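Local coordinates for histidinol-phosphate aminotransferase (Clostridium acetobutylicum, PDB 3FTB), which probably transfers amino groups with pyridoxal 5'-phosphate as cofactor, consistent with a histidinol-phosphate aminotransferase of histidine biosynthesis, at residues V122-Y126 with D137-K141; I133-I138 with L160-F166; I104-Y108 with F329-D333. All coordinates share one frame; numbering follows the deposited sequence.

Interaction 1 (V122-Y126 with D137-K141); sequences VVFSY and DIISK
Lys141 lays the far part of its chain across the backbone of strand 122-126, its CE 3.3 Å from Phe124 O and its CD near Val123 CG1. The chain is extended as far as CE and then bends (chi4 30°), which turns the ammonium group back along its own helix, where NZ forms a salt bridge of 2.8 Å with Asp137 OD1 on the syn side, somewhat out of the carboxylate plane. A long, flexible lysine suits this place, because its methylenes cover the strand while its charge is met within the helix.

The other carboxylate oxygen serves the strand. Ser125 OG donates to Asp137 OD2 over 2.9 Å, on the anti lone pair, with OG swung anti to the serine's backbone N (chi1 -178°). A water bridges OD2 and Tyr126 N, so the strand holds this oxygen once directly and once through water; the ammonium probably favours the ionised carboxylate. The small serine lets Ile138 CG1 come to 4.0 Å from OG.

The axes of segments 137-141 and 122-126 run roughly antiparallel (157°) and approach to 9.1 Å. Strand 121-126 borders the seven-stranded sheet beside strand 100-105, while Ile138 and Ile139 also reach helix 163-176.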
loop_
_atom_site.group_PDB
_atom_site.type_symbol
_atom_site.label_atom_id
_atom_site.label_comp_id
_atom_site.label_asym_id
_atom_site.label_seq_id
_atom_site.Cartn_x
_atom_site.Cartn_y
_atom_site.Cartn_z
ATOM N N VAL A 122 13.586 12.734 -19.508
ATOM C CA VAL A 122 14.015 11.411 -19.938
ATOM C C VAL A 122 15.027 11.473 -21.069
ATOM O O VAL A 122 14.829 12.168 -22.071
ATOM C CB VAL A 122 12.815 10.541 -20.370
ATOM C CG1 VAL A 122 13.278 9.365 -21.215
ATOM C CG2 VAL A 122 12.063 10.055 -19.150
ATOM N N VAL A 123 16.111 10.729 -20.888
ATOM C CA VAL A 123 17.151 10.558 -21.893
ATOM C C VAL A 123 17.332 9.053 -22.081
ATOM O O VAL A 123 17.461 8.323 -21.100
ATOM C CB VAL A 123 18.472 11.177 -21.411
ATOM C CG1 VAL A 123 19.579 10.956 -22.425
ATOM C CG2 VAL A 123 18.281 12.660 -21.113
ATOM N N PHE A 124 17.332 8.578 -23.323
ATOM C CA PHE A 124 17.410 7.132 -23.573
ATOM C C PHE A 124 18.819 6.623 -23.916
ATOM O O PHE A 124 19.622 7.318 -24.558
ATOM C CB PHE A 124 16.406 6.690 -24.659
ATOM C CG PHE A 124 14.956 6.692 -24.206
ATOM C CD1 PHE A 124 14.506 5.795 -23.243
ATOM C CD2 PHE A 124 14.041 7.578 -24.759
ATOM C CE1 PHE A 124 13.179 5.794 -22.828
ATOM C CE2 PHE A 124 12.702 7.582 -24.349
ATOM C CZ PHE A 124 12.272 6.693 -23.391
ATOM N N SER A 125 19.119 5.408 -23.456
ATOM C CA SER A 125 20.278 4.668 -23.939
ATOM C C SER A 125 19.808 3.303 -24.443
ATOM O O SER A 125 19.194 2.521 -23.695
ATOM C CB SER A 125 21.350 4.508 -22.856
ATOM O OG SER A 125 22.487 3.823 -23.369
ATOM N N TYR A 126 20.078 3.028 -25.715
ATOM C CA TYR A 126 19.548 1.832 -26.358
ATOM C C TYR A 126 20.498 0.641 -26.296
ATOM O O TYR A 126 21.694 0.772 -26.573
ATOM C CB TYR A 126 19.216 2.134 -27.819
ATOM C CG TYR A 126 17.992 3.010 -28.015
ATOM C CD1 TYR A 126 18.062 4.383 -27.838
ATOM C CD2 TYR A 126 16.771 2.458 -28.384
ATOM C CE1 TYR A 126 16.954 5.186 -28.016
ATOM C CE2 TYR A 126 15.655 3.251 -28.569
ATOM C CZ TYR A 126 15.750 4.616 -28.384
ATOM O OH TYR A 126 14.634 5.411 -28.565
ATOM N N ASP A 137 28.062 4.384 -23.964
ATOM C CA ASP A 137 27.025 5.400 -24.146
ATOM C C ASP A 137 26.494 5.884 -22.801
ATOM O O ASP A 137 26.301 7.083 -22.596
ATOM C CB ASP A 137 25.869 4.863 -24.990
ATOM C CG ASP A 137 24.879 5.948 -25.375
ATOM O OD1 ASP A 137 25.317 6.988 -25.910
ATOM O OD2 ASP A 137 23.665 5.764 -25.145
ATOM N N ILE A 138 26.246 4.949 -21.888
ATOM C CA ILE A 138 25.860 5.322 -20.536
ATOM C C ILE A 138 26.891 6.299 -19.975
ATOM O O ILE A 138 26.534 7.342 -19.420
ATOM C CB ILE A 138 25.728 4.094 -19.610
ATOM C CG1 ILE A 138 24.592 3.187 -20.084
ATOM C CG2 ILE A 138 25.503 4.533 -18.158
ATOM C CD1 ILE A 138 24.464 1.908 -19.290
ATOM N N ILE A 139 28.169 5.961 -20.141
ATOM C CA ILE A 139 29.265 6.843 -19.756
ATOM C C ILE A 139 29.109 8.225 -20.387
ATOM O O ILE A 139 29.108 9.239 -19.688
ATOM C CB ILE A 139 30.628 6.287 -20.207
ATOM C CG1 ILE A 139 30.850 4.860 -19.695
ATOM C CG2 ILE A 139 31.742 7.210 -19.751
ATOM C CD1 ILE A 139 31.538 4.777 -18.362
ATOM N N SER A 140 28.975 8.255 -21.710
ATOM C CA SER A 140 28.971 9.511 -22.456
ATOM C C SER A 140 27.730 10.360 -22.208
ATOM O O SER A 140 27.592 11.438 -22.780
ATOM C CB SER A 140 29.119 9.236 -23.950
ATOM O OG SER A 140 28.007 8.511 -24.440
ATOM N N LYS A 141 26.830 9.872 -21.361
ATOM C CA LYS A 141 25.574 10.566 -21.074
ATOM C C LYS A 141 25.418 10.907 -19.593
ATOM O O LYS A 141 24.478 11.600 -19.202
ATOM C CB LYS A 141 24.377 9.703 -21.488
ATOM C CG LYS A 141 24.104 9.637 -22.973
ATOM C CD LYS A 141 23.037 8.605 -23.263
ATOM C CE LYS A 141 22.589 8.733 -24.696
ATOM N NZ LYS A 141 23.734 9.233 -25.492
HETATM O O HOH W 1 21.639 5.220 -27.004
#

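Interaction 2 (I133-I138 with L160-F166); sequences IDYEDI and LINKEKF
Tyr135 spans from the first turn of helix 135-141 to the loop leading into helix 163-176, and its hydroxyl makes the polar link. Asn162 N donates to Tyr135 OH at 3.0 Å, with a moderately bent N-H...O angle of 144°. The hydroxyl also sits close to Asn162 CB, and the tyrosine ring and the amide of Asn162 are turned 73° against each other. Tyrosine fits because it combines a broad hydrophobic ring with a polar end able to receive a backbone N-H.

Two helix starts meet here, and each is capped. Asn162 turns its amide away from its own N (chi1 -176°), which brings OD1 back to the first turn, where it accepts from Lys165 N at 2.9 Å along a nearly straight N-H...O line, though from above the carbonyl plane. Asp134 is the N-cap of the other helix; its OD1 receives Asp137 N in a weak bond.

The remaining contacts are apolar. Lys165 CB stands over the centre of the Tyr135 ring in a CH-pi contact, 3.8 Å from the centroid, and Lys165 CD lies over the same face, out by the CD2-CE2 side, 3.6 Å from Tyr135 CE2. Ile133 CG2 covers the opposite face, offset toward the rim. Phe166 CD1 meets Tyr135 CE1 at 3.8 Å, edge against edge, and Phe166 CE1 touches Ile138 CD1. Ile133 CD1 also packs on Ile161 CG1 at 3.9 Å.

The contact joins the N-terminal ends of two helices on the same side of the seven-stranded sheet, consistent with the large domain of fold type I pyridoxal-phosphate enzymes. Ile133, Ile161 and Phe166 rest on Ile150 of strand 147-151, Ile138 reaches strand 100-105, and Ile161 and Phe166 extend to strand 179-183.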
loop_
_atom_site.group_PDB
_atom_site.type_symbol
_atom_site.label_atom_id
_atom_site.label_comp_id
_atom_site.label_asym_id
_atom_site.label_seq_id
_atom_site.Cartn_x
_atom_site.Cartn_y
_atom_site.Cartn_z
ATOM N N ILE A 133 24.048 -3.843 -23.446
ATOM C CA ILE A 133 24.192 -2.479 -22.961
ATOM C C ILE A 133 25.282 -1.760 -23.754
ATOM O O ILE A 133 26.323 -2.349 -24.090
ATOM C CB ILE A 133 24.538 -2.464 -21.441
ATOM C CG1 ILE A 133 23.366 -2.998 -20.618
ATOM C CG2 ILE A 133 24.913 -1.066 -20.960
ATOM C CD1 ILE A 133 23.736 -3.325 -19.210
ATOM N N ASP A 134 25.035 -0.492 -24.067
ATOM C CA ASP A 134 26.067 0.356 -24.647
ATOM C C ASP A 134 26.761 1.089 -23.489
ATOM O O ASP A 134 26.496 2.269 -23.231
ATOM C CB ASP A 134 25.433 1.344 -25.628
ATOM C CG ASP A 134 26.457 2.025 -26.536
ATOM O OD1 ASP A 134 27.674 1.935 -26.259
ATOM O OD2 ASP A 134 26.029 2.661 -27.530
ATOM N N TYR A 135 27.631 0.379 -22.772
ATOM C CA TYR A 135 28.236 0.939 -21.563
ATOM C C TYR A 135 28.894 2.269 -21.852
ATOM O O TYR A 135 28.791 3.207 -21.066
ATOM C CB TYR A 135 29.248 -0.024 -20.944
ATOM C CG TYR A 135 28.623 -1.320 -20.518
ATOM C CD1 TYR A 135 27.922 -1.408 -19.328
ATOM C CD2 TYR A 135 28.712 -2.456 -21.316
ATOM C CE1 TYR A 135 27.332 -2.595 -18.934
ATOM C CE2 TYR A 135 28.130 -3.646 -20.926
ATOM C CZ TYR A 135 27.435 -3.709 -19.741
ATOM O OH TYR A 135 26.843 -4.889 -19.349
ATOM N N GLU A 136 29.563 2.342 -22.990
ATOM C CA GLU A 136 30.270 3.547 -23.393
ATOM C C GLU A 136 29.311 4.707 -23.633
ATOM O O GLU A 136 29.700 5.873 -23.532
ATOM C CB GLU A 136 31.092 3.278 -24.652
ATOM C CG GLU A 136 32.426 3.983 -24.649
ATOM C CD GLU A 136 33.328 3.475 -23.552
ATOM O OE1 GLU A 136 33.495 2.241 -23.442
ATOM O OE2 GLU A 136 33.863 4.310 -22.796
ATOM N N ASP A 137 28.062 4.384 -23.964
ATOM C CA ASP A 137 27.025 5.400 -24.146
ATOM C C ASP A 137 26.494 5.884 -22.801
ATOM O O ASP A 137 26.301 7.083 -22.596
ATOM C CB ASP A 137 25.869 4.863 -24.990
ATOM C CG ASP A 137 24.879 5.948 -25.375
ATOM O OD1 ASP A 137 25.317 6.988 -25.910
ATOM O OD2 ASP A 137 23.665 5.764 -25.145
ATOM N N ILE A 138 26.246 4.949 -21.888
ATOM C CA ILE A 138 25.860 5.322 -20.536
ATOM C C ILE A 138 26.891 6.299 -19.975
ATOM O O ILE A 138 26.534 7.342 -19.420
ATOM C CB ILE A 138 25.728 4.094 -19.610
ATOM C CG1 ILE A 138 24.592 3.187 -20.084
ATOM C CG2 ILE A 138 25.503 4.533 -18.158
ATOM C CD1 ILE A 138 24.464 1.908 -19.290
ATOM N N LEU A 160 21.842 -9.461 -18.024
ATOM C CA LEU A 160 22.493 -9.081 -16.769
ATOM C C LEU A 160 23.543 -8.006 -17.013
ATOM O O LEU A 160 24.251 -8.059 -18.004
ATOM C CB LEU A 160 23.179 -10.291 -16.136
ATOM C CG LEU A 160 22.328 -11.331 -15.418
ATOM C CD1 LEU A 160 23.127 -12.619 -15.249
ATOM C CD2 LEU A 160 21.857 -10.802 -14.067
ATOM N N ILE A 161 23.646 -7.038 -16.103
ATOM C CA ILE A 161 24.695 -6.027 -16.170
ATOM C C ILE A 161 26.101 -6.609 -15.906
ATOM O O ILE A 161 26.394 -7.073 -14.810
ATOM C CB ILE A 161 24.441 -4.896 -15.166
ATOM C CG1 ILE A 161 23.094 -4.210 -15.428
ATOM C CG2 ILE A 161 25.588 -3.883 -15.203
ATOM C CD1 ILE A 161 22.680 -3.254 -14.316
ATOM N N ASN A 162 26.950 -6.578 -16.929
ATOM C CA ASN A 162 28.361 -6.953 -16.830
ATOM C C ASN A 162 29.047 -6.150 -15.734
ATOM O O ASN A 162 29.237 -4.937 -15.865
ATOM C CB ASN A 162 29.042 -6.713 -18.196
ATOM C CG ASN A 162 30.507 -7.157 -18.233
ATOM O OD1 ASN A 162 31.313 -6.779 -17.387
ATOM N ND2 ASN A 162 30.855 -7.931 -19.252
ATOM N N LYS A 163 29.411 -6.820 -14.641
ATOM C CA LYS A 163 29.982 -6.118 -13.507
ATOM C C LYS A 163 31.269 -5.405 -13.900
ATOM O O LYS A 163 31.409 -4.211 -13.667
ATOM C CB LYS A 163 30.219 -7.060 -12.328
ATOM C CG LYS A 163 30.179 -6.363 -10.978
ATOM C CD LYS A 163 30.726 -7.248 -9.870
ATOM C CE LYS A 163 29.747 -8.325 -9.420
ATOM N NZ LYS A 163 30.431 -9.259 -8.463
ATOM N N GLU A 164 32.194 -6.121 -14.528
ATOM C CA GLU A 164 33.478 -5.519 -14.889
ATOM C C GLU A 164 33.346 -4.214 -15.710
ATOM O O GLU A 164 33.984 -3.212 -15.385
ATOM C CB GLU A 164 34.396 -6.551 -15.559
ATOM C CG GLU A 164 35.662 -5.975 -16.184
ATOM C CD GLU A 164 35.501 -5.695 -17.671
ATOM O OE1 GLU A 164 34.925 -6.556 -18.373
ATOM O OE2 GLU A 164 35.953 -4.627 -18.142
ATOM N N LYS A 165 32.501 -4.215 -16.743
ATOM C CA LYS A 165 32.316 -3.037 -17.600
ATOM C C LYS A 165 31.570 -1.894 -16.911
ATOM O O LYS A 165 31.831 -0.718 -17.175
ATOM C CB LYS A 165 31.549 -3.405 -18.873
ATOM C CG LYS A 165 32.061 -4.621 -19.608
ATOM C CD LYS A 165 31.603 -4.599 -21.062
ATOM C CE LYS A 165 32.391 -5.584 -21.911
ATOM N NZ LYS A 165 32.206 -5.323 -23.368
ATOM N N PHE A 166 30.617 -2.250 -16.052
ATOM C CA PHE A 166 29.764 -1.266 -15.395
ATOM C C PHE A 166 30.497 -0.570 -14.247
ATOM O O PHE A 166 30.085 0.513 -13.815
ATOM C CB PHE A 166 28.491 -1.948 -14.877
ATOM C CG PHE A 166 27.307 -1.020 -14.715
ATOM C CD1 PHE A 166 26.570 -0.600 -15.819
ATOM C CD2 PHE A 166 26.903 -0.602 -13.453
ATOM C CE1 PHE A 166 25.466 0.242 -15.668
ATOM C CE2 PHE A 166 25.802 0.232 -13.299
ATOM C CZ PHE A 166 25.088 0.653 -14.412
#

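Interaction 3 (I104-Y108 with F329-D333); sequences IVPSY and FIGLD
The ring of Phe329 presents its edge to the backbone of Ser107: Ser107 O lies 3.3 Å from Phe329 CD1 and equally near CE1, close to the ring plane, with Tyr108 N farther along the same rim. An aromatic edge carries slightly positive hydrogens, so it is a suitable neighbour for a carbonyl oxygen.

The puckered ring of Pro106, which follows a cis peptide bond, fits against the type II turn from Phe329 to Leu332. Pro106 CG meets Leu332 CG at 3.6 Å, the two side chains crossing at about a right angle, while Ile330 O comes within 3.5 Å of the same CG. Proline's N has no hydrogen to offer that oxygen, so this approach is one of contact alone. Glycine suits Gly331, where phi is positive (116°) and any CB would crowd both the preceding carbonyl oxygen and Pro106 CD.

Val105 adds a branched surface facing Ile330. Its CG1 stands between backbone N and carbonyl carbon (chi1 81°), which leaves CG2 to press on Ile330 CB at 3.5 Å and sets CG1 against Ile330 CG2.

A water accepts from both Ser107 N (3.0 Å) and Ile330 N (2.9 Å), tying the two backbones together. Pro106 O is held by Asn154 ND2, and the Tyr108 side chain lies about 3 Å, nearest atoms, from a phosphate ion that probably came from the crystallisation liquor. The chemistry implies a close, largely apolar fit between the end of strand 100-105 and the loop after strand 321-325, with direct polar bonding replaced by a shared water.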
loop_
_atom_site.group_PDB
_atom_site.type_symbol
_atom_site.label_atom_id
_atom_site.label_comp_id
_atom_site.label_asym_id
_atom_site.label_seq_id
_atom_site.Cartn_x
_atom_site.Cartn_y
_atom_site.Cartn_z
ATOM N N ILE A 104 17.705 3.051 -19.759
ATOM C CA ILE A 104 18.230 2.076 -20.691
ATOM C C ILE A 104 17.037 1.314 -21.235
ATOM O O ILE A 104 16.190 0.840 -20.472
ATOM C CB ILE A 104 19.221 1.101 -20.028
ATOM C CG1 ILE A 104 20.605 1.741 -19.930
ATOM C CG2 ILE A 104 19.330 -0.182 -20.853
ATOM C CD1 ILE A 104 20.594 3.161 -19.427
ATOM N N VAL A 105 16.981 1.188 -22.554
ATOM C CA VAL A 105 15.777 0.729 -23.218
ATOM C C VAL A 105 16.187 -0.072 -24.471
ATOM O O VAL A 105 17.232 0.212 -25.060
ATOM C CB VAL A 105 14.899 1.958 -23.552
ATOM C CG1 VAL A 105 15.387 2.631 -24.836
ATOM C CG2 VAL A 105 13.431 1.579 -23.627
ATOM N N PRO A 106 15.396 -1.098 -24.864
ATOM C CA PRO A 106 14.123 -1.559 -24.284
ATOM C C PRO A 106 14.205 -1.760 -22.768
ATOM O O PRO A 106 15.296 -2.055 -22.249
ATOM C CB PRO A 106 13.895 -2.914 -24.971
ATOM C CG PRO A 106 14.698 -2.866 -26.196
ATOM C CD PRO A 106 15.873 -2.003 -25.926
ATOM N N SER A 107 13.085 -1.578 -22.069
ATOM C CA SER A 107 13.013 -1.896 -20.646
ATOM C C SER A 107 11.570 -1.910 -20.137
ATOM O O SER A 107 10.645 -1.541 -20.848
ATOM C CB SER A 107 13.831 -0.895 -19.831
ATOM O OG SER A 107 13.264 0.401 -19.946
ATOM N N TYR A 108 11.392 -2.347 -18.899
ATOM C CA TYR A 108 10.082 -2.379 -18.253
ATOM C C TYR A 108 9.378 -1.025 -18.361
ATOM O O TYR A 108 9.908 0.004 -17.915
ATOM C CB TYR A 108 10.287 -2.781 -16.802
ATOM C CG TYR A 108 9.046 -3.019 -15.986
ATOM C CD1 TYR A 108 8.057 -3.875 -16.423
ATOM C CD2 TYR A 108 8.888 -2.409 -14.738
ATOM C CE1 TYR A 108 6.917 -4.101 -15.659
ATOM C CE2 TYR A 108 7.758 -2.639 -13.960
ATOM C CZ TYR A 108 6.776 -3.485 -14.425
ATOM O OH TYR A 108 5.653 -3.708 -13.654
ATOM N N PHE A 329 7.355 -1.795 -26.409
ATOM C CA PHE A 329 8.690 -1.552 -25.863
ATOM C C PHE A 329 9.463 -0.632 -26.810
ATOM O O PHE A 329 9.408 -0.803 -28.034
ATOM C CB PHE A 329 9.467 -2.859 -25.714
ATOM C CG PHE A 329 9.056 -3.694 -24.535
ATOM C CD1 PHE A 329 9.528 -3.404 -23.266
ATOM C CD2 PHE A 329 8.217 -4.788 -24.702
ATOM C CE1 PHE A 329 9.167 -4.190 -22.186
ATOM C CE2 PHE A 329 7.852 -5.577 -23.620
ATOM C CZ PHE A 329 8.319 -5.280 -22.373
ATOM N N ILE A 330 10.189 0.330 -26.248
ATOM C CA ILE A 330 10.975 1.261 -27.050
ATOM C C ILE A 330 12.229 0.602 -27.616
ATOM O O ILE A 330 13.158 0.258 -26.882
ATOM C CB ILE A 330 11.335 2.550 -26.271
ATOM C CG1 ILE A 330 10.138 3.503 -26.281
ATOM C CG2 ILE A 330 12.538 3.238 -26.897
ATOM C CD1 ILE A 330 10.427 4.838 -25.669
ATOM N N GLY A 331 12.235 0.422 -28.935
ATOM C CA GLY A 331 13.335 -0.237 -29.611
ATOM C C GLY A 331 12.912 -1.542 -30.262
ATOM O O GLY A 331 13.600 -2.063 -31.145
ATOM N N LEU A 332 11.773 -2.071 -29.827
ATOM C CA LEU A 332 11.293 -3.344 -30.347
ATOM C C LEU A 332 10.037 -3.202 -31.231
ATOM O O LEU A 332 9.165 -2.362 -30.979
ATOM C CB LEU A 332 11.043 -4.312 -29.187
ATOM C CG LEU A 332 12.243 -4.574 -28.273
ATOM C CD1 LEU A 332 11.867 -5.562 -27.202
ATOM C CD2 LEU A 332 13.442 -5.088 -29.057
ATOM N N ASP A 333 9.952 -4.030 -32.269
ATOM C CA ASP A 333 8.808 -4.007 -33.182
ATOM C C ASP A 333 7.977 -5.284 -33.045
ATOM O O ASP A 333 8.069 -5.972 -32.026
ATOM C CB ASP A 333 9.260 -3.763 -34.632
ATOM C CG ASP A 333 9.995 -4.952 -35.238
ATOM O OD1 ASP A 333 10.347 -5.886 -34.491
ATOM O OD2 ASP A 333 10.212 -4.950 -36.472
HETATM O O HOH W 2 10.802 -0.124 -23.466
#

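Interactions 1 and 2 share Asp137 and Ile138 and both use helix 135-141, their centres about 11 Å apart: the first fastens the helix to border strand 121-126, the second to the start of helix 163-176. Interaction 3 lies about 13 Å from interaction 1, centre to centre, and is coupled to it through the sheet. Val105 N is 2.8 Å from Ser125 O, a probable hydrogen bond, and Phe124 CZ packs 3.5 Å from Ile330 CD1. Interactions 2 and 3, about 17 Å apart between centres, meet where Ile138 CD1 touches Ile104 CG1 at 3.9 Å. Of the three, interaction 3 includes Tyr108, beside the phosphate, which may mark a pocket despite its probable crystallisation origin.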